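Local coordinates for protein TqaL (Neurospora crassa, PDB 7EEH) that belongs to the 2OG-Fe dioxygenase family of the cupin clan and binds an iron(III) ion, at residues I21-I34 with V135-T147. The protein carries 1 engineered substitution. Numbering follows the deposited sequence.
Sequences IMKLRSKYITNRSI and VFKGMICHGVQTT
Arg25 and Ile140 stand at the closest backbone approach, CA to CA 5.0 Å, where helices 21-31 and 135-141 cross at -54° with their axes 9.2 Å apart. The branched side chain of Ile140 suits this crossing: CG1 meets Ile21 CG2 at 3.6 Å, while CG2, anti to the backbone N, packs against Tyr28 CD2. Ile21 also sends its CD1 to the edge of the Phe136 ring, and the flexible Met139, a selenomethionine here, bends its methyl back onto Ile21. The Tyr28 hydroxyl bonds His190.

Beyond the second helix the contact turns polar. Arg25, extended with CG anti to the backbone N (chi1 177°), is long enough to grip His142 O side-on: NE binds at 3.0 Å and NH2 at 2.8 Å, the carbonyl oxygen lying close to the guanidinium plane. Val144 CG2 covers one face of that group, and Phe10 of a second subunit adds a cation-pi contact. Arg32, just past its helix, folds back so that NH1 reaches Ile29 O while NH2 bonds Gln145 O at 2.9 Å; a water bridges NH1 to the same carbonyl, and NE forms a salt bridge with Glu250. The two arginines thus satisfy carbonyls of the chain leaving helix 135-141, where Cys141 to Val144 forms a type II turn with Gly143 at positive phi. Together the helices pack beside strands 243-247 and 190-199, flanking the cupin-type core of a 2OG-Fe dioxygenase.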
loop_
_atom_site.group_PDB
_atom_site.type_symbol
_atom_site.label_atom_id
_atom_site.label_comp_id
_atom_site.label_asym_id
_atom_site.label_seq_id
_atom_site.Cartn_x
_atom_site.Cartn_y
_atom_site.Cartn_z
ATOM N N ILE B 21 -11.601 -0.629 1.933
ATOM C CA ILE B 21 -13.034 -0.605 2.214
ATOM C C ILE B 21 -13.310 -1.100 3.630
ATOM O O ILE B 21 -14.157 -0.544 4.335
ATOM C CB ILE B 21 -13.805 -1.422 1.162
ATOM C CG1 ILE B 21 -13.707 -0.740 -0.202
ATOM C CG2 ILE B 21 -15.269 -1.625 1.595
ATOM C CD1 ILE B 21 -14.197 -1.619 -1.365
HETATM N N MSE B 22 -12.545 -2.080 4.095
HETATM C CA MSE B 22 -12.662 -2.551 5.492
HETATM C C MSE B 22 -12.277 -1.416 6.468
HETATM O O MSE B 22 -12.894 -1.313 7.497
HETATM C CB MSE B 22 -11.871 -3.839 5.672
HETATM C CG MSE B 22 -12.415 -4.991 4.901
HETATM SE SE MSE B 22 -14.210 -5.425 5.454
HETATM C CE MSE B 22 -15.296 -4.821 4.120
ATOM N N LYS B 23 -11.281 -0.599 6.131
ATOM C CA LYS B 23 -10.967 0.551 6.980
ATOM C C LYS B 23 -12.143 1.527 7.049
ATOM O O LYS B 23 -12.520 1.997 8.130
ATOM C CB LYS B 23 -9.717 1.265 6.471
ATOM C CG LYS B 23 -8.449 0.457 6.629
ATOM C CD LYS B 23 -7.273 1.218 6.035
ATOM C CE LYS B 23 -5.958 0.536 6.392
ATOM N NZ LYS B 23 -4.888 0.925 5.429
ATOM N N LEU B 24 -12.728 1.863 5.896
ATOM C CA LEU B 24 -13.903 2.732 5.889
ATOM C C LEU B 24 -15.026 2.128 6.716
ATOM O O LEU B 24 -15.746 2.846 7.420
ATOM C CB LEU B 24 -14.372 2.993 4.445
ATOM C CG LEU B 24 -13.407 3.804 3.577
ATOM C CD1 LEU B 24 -13.832 3.827 2.098
ATOM C CD2 LEU B 24 -13.273 5.212 4.124
ATOM N N ARG B 25 -15.193 0.803 6.641
ATOM C CA ARG B 25 -16.242 0.143 7.413
ATOM C C ARG B 25 -16.038 0.344 8.916
ATOM O O ARG B 25 -16.999 0.593 9.651
ATOM C CB ARG B 25 -16.274 -1.347 7.066
ATOM C CG ARG B 25 -17.274 -2.164 7.868
ATOM C CD ARG B 25 -17.278 -3.595 7.407
ATOM N NE ARG B 25 -18.250 -4.434 8.088
ATOM C CZ ARG B 25 -18.079 -4.942 9.306
ATOM N NH1 ARG B 25 -16.977 -4.677 10.005
ATOM N NH2 ARG B 25 -19.032 -5.691 9.838
ATOM N N SER B 26 -14.793 0.243 9.388
ATOM C CA SER B 26 -14.517 0.491 10.806
ATOM C C SER B 26 -14.883 1.911 11.198
ATOM O O SER B 26 -15.425 2.145 12.287
ATOM C CB SER B 26 -13.044 0.230 11.115
ATOM O OG SER B 26 -12.792 -1.153 11.093
ATOM N N LYS B 27 -14.608 2.875 10.316
ATOM C CA LYS B 27 -14.964 4.267 10.581
ATOM C C LYS B 27 -16.476 4.453 10.581
ATOM O O LYS B 27 -17.012 5.244 11.361
ATOM C CB LYS B 27 -14.302 5.168 9.537
ATOM C CG LYS B 27 -14.418 6.659 9.797
ATOM C CD LYS B 27 -13.514 7.478 8.854
ATOM C CE LYS B 27 -14.130 7.662 7.466
ATOM N NZ LYS B 27 -13.183 8.323 6.499
ATOM N N TYR B 28 -17.175 3.722 9.712
ATOM C CA TYR B 28 -18.635 3.741 9.703
ATOM C C TYR B 28 -19.206 3.186 11.005
ATOM O O TYR B 28 -20.142 3.755 11.570
ATOM C CB TYR B 28 -19.135 2.926 8.517
ATOM C CG TYR B 28 -20.614 2.979 8.213
ATOM C CD1 TYR B 28 -21.261 4.189 7.972
ATOM C CD2 TYR B 28 -21.340 1.809 8.078
ATOM C CE1 TYR B 28 -22.609 4.222 7.644
ATOM C CE2 TYR B 28 -22.691 1.833 7.753
ATOM C CZ TYR B 28 -23.316 3.035 7.540
ATOM O OH TYR B 28 -24.657 3.038 7.198
ATOM N N ILE B 29 -18.667 2.061 11.484
ATOM C CA ILE B 29 -19.114 1.513 12.764
ATOM C C ILE B 29 -18.926 2.539 13.874
ATOM O O ILE B 29 -19.809 2.741 14.714
ATOM C CB ILE B 29 -18.371 0.204 13.078
ATOM C CG1 ILE B 29 -18.823 -0.890 12.122
ATOM C CG2 ILE B 29 -18.620 -0.233 14.551
ATOM C CD1 ILE B 29 -17.873 -2.064 12.051
ATOM N N THR B 30 -17.791 3.233 13.868
ATOM C CA THR B 30 -17.492 4.196 14.927
ATOM C C THR B 30 -18.367 5.434 14.820
ATOM O O THR B 30 -18.933 5.891 15.816
ATOM C CB THR B 30 -16.011 4.586 14.882
ATOM O OG1 THR B 30 -15.235 3.437 15.212
ATOM C CG2 THR B 30 -15.718 5.677 15.891
ATOM N N ASN B 31 -18.510 5.983 13.613
ATOM C CA ASN B 31 -19.139 7.282 13.462
ATOM C C ASN B 31 -20.597 7.218 13.024
ATOM O O ASN B 31 -21.285 8.240 13.107
ATOM C CB ASN B 31 -18.354 8.133 12.465
ATOM C CG ASN B 31 -16.977 8.476 12.967
ATOM O OD1 ASN B 31 -16.765 8.645 14.173
ATOM N ND2 ASN B 31 -16.027 8.581 12.050
ATOM N N ARG B 32 -21.078 6.068 12.550
ATOM C CA ARG B 32 -22.443 5.845 12.067
ATOM C C ARG B 32 -22.752 6.591 10.771
ATOM O O ARG B 32 -23.929 6.623 10.335
ATOM C CB ARG B 32 -23.490 6.186 13.135
ATOM C CG ARG B 32 -23.092 5.768 14.561
ATOM C CD ARG B 32 -22.606 4.332 14.627
ATOM N NE ARG B 32 -23.710 3.393 14.532
ATOM C CZ ARG B 32 -23.571 2.080 14.441
ATOM N NH1 ARG B 32 -22.361 1.524 14.428
ATOM N NH2 ARG B 32 -24.649 1.320 14.368
ATOM N N SER B 33 -21.742 7.195 10.149
ATOM C CA SER B 33 -21.796 7.671 8.770
ATOM C C SER B 33 -20.371 7.887 8.285
ATOM O O SER B 33 -19.443 8.003 9.085
ATOM C CB SER B 33 -22.599 8.961 8.626
ATOM O OG SER B 33 -21.910 10.066 9.174
ATOM N N ILE B 34 -20.206 7.912 6.957
ATOM C CA ILE B 34 -18.925 8.214 6.329
ATOM C C ILE B 34 -19.187 9.006 5.062
ATOM O O ILE B 34 -20.174 8.778 4.355
ATOM C CB ILE B 34 -18.095 6.964 5.954
ATOM C CG1 ILE B 34 -18.922 5.970 5.119
ATOM C CG2 ILE B 34 -17.517 6.299 7.186
ATOM C CD1 ILE B 34 -18.073 4.838 4.554
ATOM N N VAL B 135 -21.528 -3.441 -4.793
ATOM C CA VAL B 135 -20.632 -4.308 -4.038
ATOM C C VAL B 135 -20.021 -3.533 -2.877
ATOM O O VAL B 135 -19.984 -4.013 -1.737
ATOM C CB VAL B 135 -19.562 -4.908 -4.970
ATOM C CG1 VAL B 135 -18.598 -5.749 -4.204
ATOM C CG2 VAL B 135 -20.230 -5.773 -6.044
ATOM N N PHE B 136 -19.542 -2.318 -3.153
ATOM C CA PHE B 136 -18.977 -1.456 -2.115
ATOM C C PHE B 136 -19.914 -1.339 -0.923
ATOM O O PHE B 136 -19.509 -1.551 0.228
ATOM C CB PHE B 136 -18.688 -0.073 -2.709
ATOM C CG PHE B 136 -18.297 1.001 -1.695
ATOM C CD1 PHE B 136 -16.968 1.175 -1.320
ATOM C CD2 PHE B 136 -19.241 1.892 -1.208
ATOM C CE1 PHE B 136 -16.596 2.202 -0.450
ATOM C CE2 PHE B 136 -18.885 2.916 -0.344
ATOM C CZ PHE B 136 -17.553 3.070 0.039
ATOM N N LYS B 137 -21.175 -0.998 -1.177
ATOM C CA LYS B 137 -22.122 -0.797 -0.081
ATOM C C LYS B 137 -22.366 -2.091 0.690
ATOM O O LYS B 137 -22.386 -2.089 1.927
ATOM C CB LYS B 137 -23.445 -0.239 -0.614
ATOM C CG LYS B 137 -24.464 0.005 0.499
ATOM C CD LYS B 137 -25.740 0.724 0.047
ATOM C CE LYS B 137 -26.539 1.166 1.295
ATOM N NZ LYS B 137 -27.868 1.761 0.998
ATOM N N GLY B 138 -22.566 -3.207 -0.024
ATOM C CA GLY B 138 -22.824 -4.471 0.658
ATOM C C GLY B 138 -21.676 -4.885 1.558
ATOM O O GLY B 138 -21.883 -5.373 2.674
HETATM N N MSE B 139 -20.458 -4.660 1.081
HETATM C CA MSE B 139 -19.225 -4.995 1.827
HETATM C C MSE B 139 -19.158 -4.209 3.133
HETATM O O MSE B 139 -18.830 -4.783 4.101
HETATM C CB MSE B 139 -17.969 -4.723 0.998
HETATM C CG MSE B 139 -17.658 -5.759 -0.021
HETATM SE SE MSE B 139 -15.937 -5.416 -0.800
HETATM C CE MSE B 139 -14.921 -4.805 0.658
ATOM N N ILE B 140 -19.499 -2.936 3.108
ATOM C CA ILE B 140 -19.431 -2.093 4.300
ATOM C C ILE B 140 -20.551 -2.449 5.278
ATOM O O ILE B 140 -20.311 -2.689 6.466
ATOM C CB ILE B 140 -19.481 -0.608 3.903
ATOM C CG1 ILE B 140 -18.194 -0.218 3.185
ATOM C CG2 ILE B 140 -19.702 0.270 5.132
ATOM C CD1 ILE B 140 -18.189 1.201 2.718
ATOM N N CYS B 141 -21.792 -2.505 4.790
ATOM C CA CYS B 141 -22.927 -2.651 5.698
ATOM C C CYS B 141 -23.013 -4.052 6.294
ATOM O O CYS B 141 -23.570 -4.222 7.383
ATOM C CB CYS B 141 -24.223 -2.316 4.964
ATOM S SG CYS B 141 -24.260 -0.597 4.446
ATOM N N HIS B 142 -22.481 -5.052 5.592
ATOM C CA HIS B 142 -22.475 -6.435 6.058
ATOM C C HIS B 142 -21.878 -6.541 7.452
ATOM O O HIS B 142 -20.752 -6.102 7.688
ATOM C CB HIS B 142 -21.671 -7.290 5.075
ATOM C CG HIS B 142 -21.635 -8.748 5.412
ATOM N ND1 HIS B 142 -20.531 -9.539 5.167
ATOM C CD2 HIS B 142 -22.570 -9.561 5.959
ATOM C CE1 HIS B 142 -20.786 -10.775 5.558
ATOM N NE2 HIS B 142 -22.014 -10.815 6.043
ATOM N N GLY B 143 -22.636 -7.129 8.373
ATOM C CA GLY B 143 -22.173 -7.367 9.725
ATOM C C GLY B 143 -22.233 -6.185 10.666
ATOM O O GLY B 143 -21.912 -6.347 11.847
ATOM N N VAL B 144 -22.632 -5.003 10.204
ATOM C CA VAL B 144 -22.651 -3.833 11.073
ATOM C C VAL B 144 -23.920 -3.849 11.914
ATOM O O VAL B 144 -25.029 -3.758 11.381
ATOM C CB VAL B 144 -22.547 -2.532 10.267
ATOM C CG1 VAL B 144 -22.685 -1.342 11.207
ATOM C CG2 VAL B 144 -21.224 -2.470 9.527
ATOM N N GLN B 145 -23.758 -3.955 13.234
ATOM C CA GLN B 145 -24.909 -3.967 14.136
ATOM C C GLN B 145 -25.517 -2.574 14.250
ATOM O O GLN B 145 -24.808 -1.590 14.498
ATOM C CB GLN B 145 -24.485 -4.471 15.522
ATOM C CG GLN B 145 -24.107 -5.950 15.549
ATOM C CD GLN B 145 -24.093 -6.529 16.963
ATOM O OE1 GLN B 145 -24.059 -5.792 17.950
ATOM N NE2 GLN B 145 -24.128 -7.852 17.062
ATOM N N THR B 146 -26.838 -2.486 14.068
ATOM C CA THR B 146 -27.557 -1.218 14.127
ATOM C C THR B 146 -28.831 -1.388 14.949
ATOM O O THR B 146 -29.203 -2.498 15.333
ATOM C CB THR B 146 -27.940 -0.704 12.729
ATOM O OG1 THR B 146 -28.739 -1.693 12.082
ATOM C CG2 THR B 146 -26.715 -0.415 11.890
ATOM N N THR B 147 -29.518 -0.266 15.173
ATOM C CA THR B 147 -30.852 -0.269 15.768
ATOM C C THR B 147 -31.849 -1.009 14.879
ATOM O O THR B 147 -31.937 -0.752 13.678
ATOM C CB THR B 147 -31.322 1.169 15.974
ATOM O OG1 THR B 147 -30.327 1.889 16.703
ATOM C CG2 THR B 147 -32.644 1.206 16.742
HETATM O O HOH W 1 -22.131 -1.419 14.935
#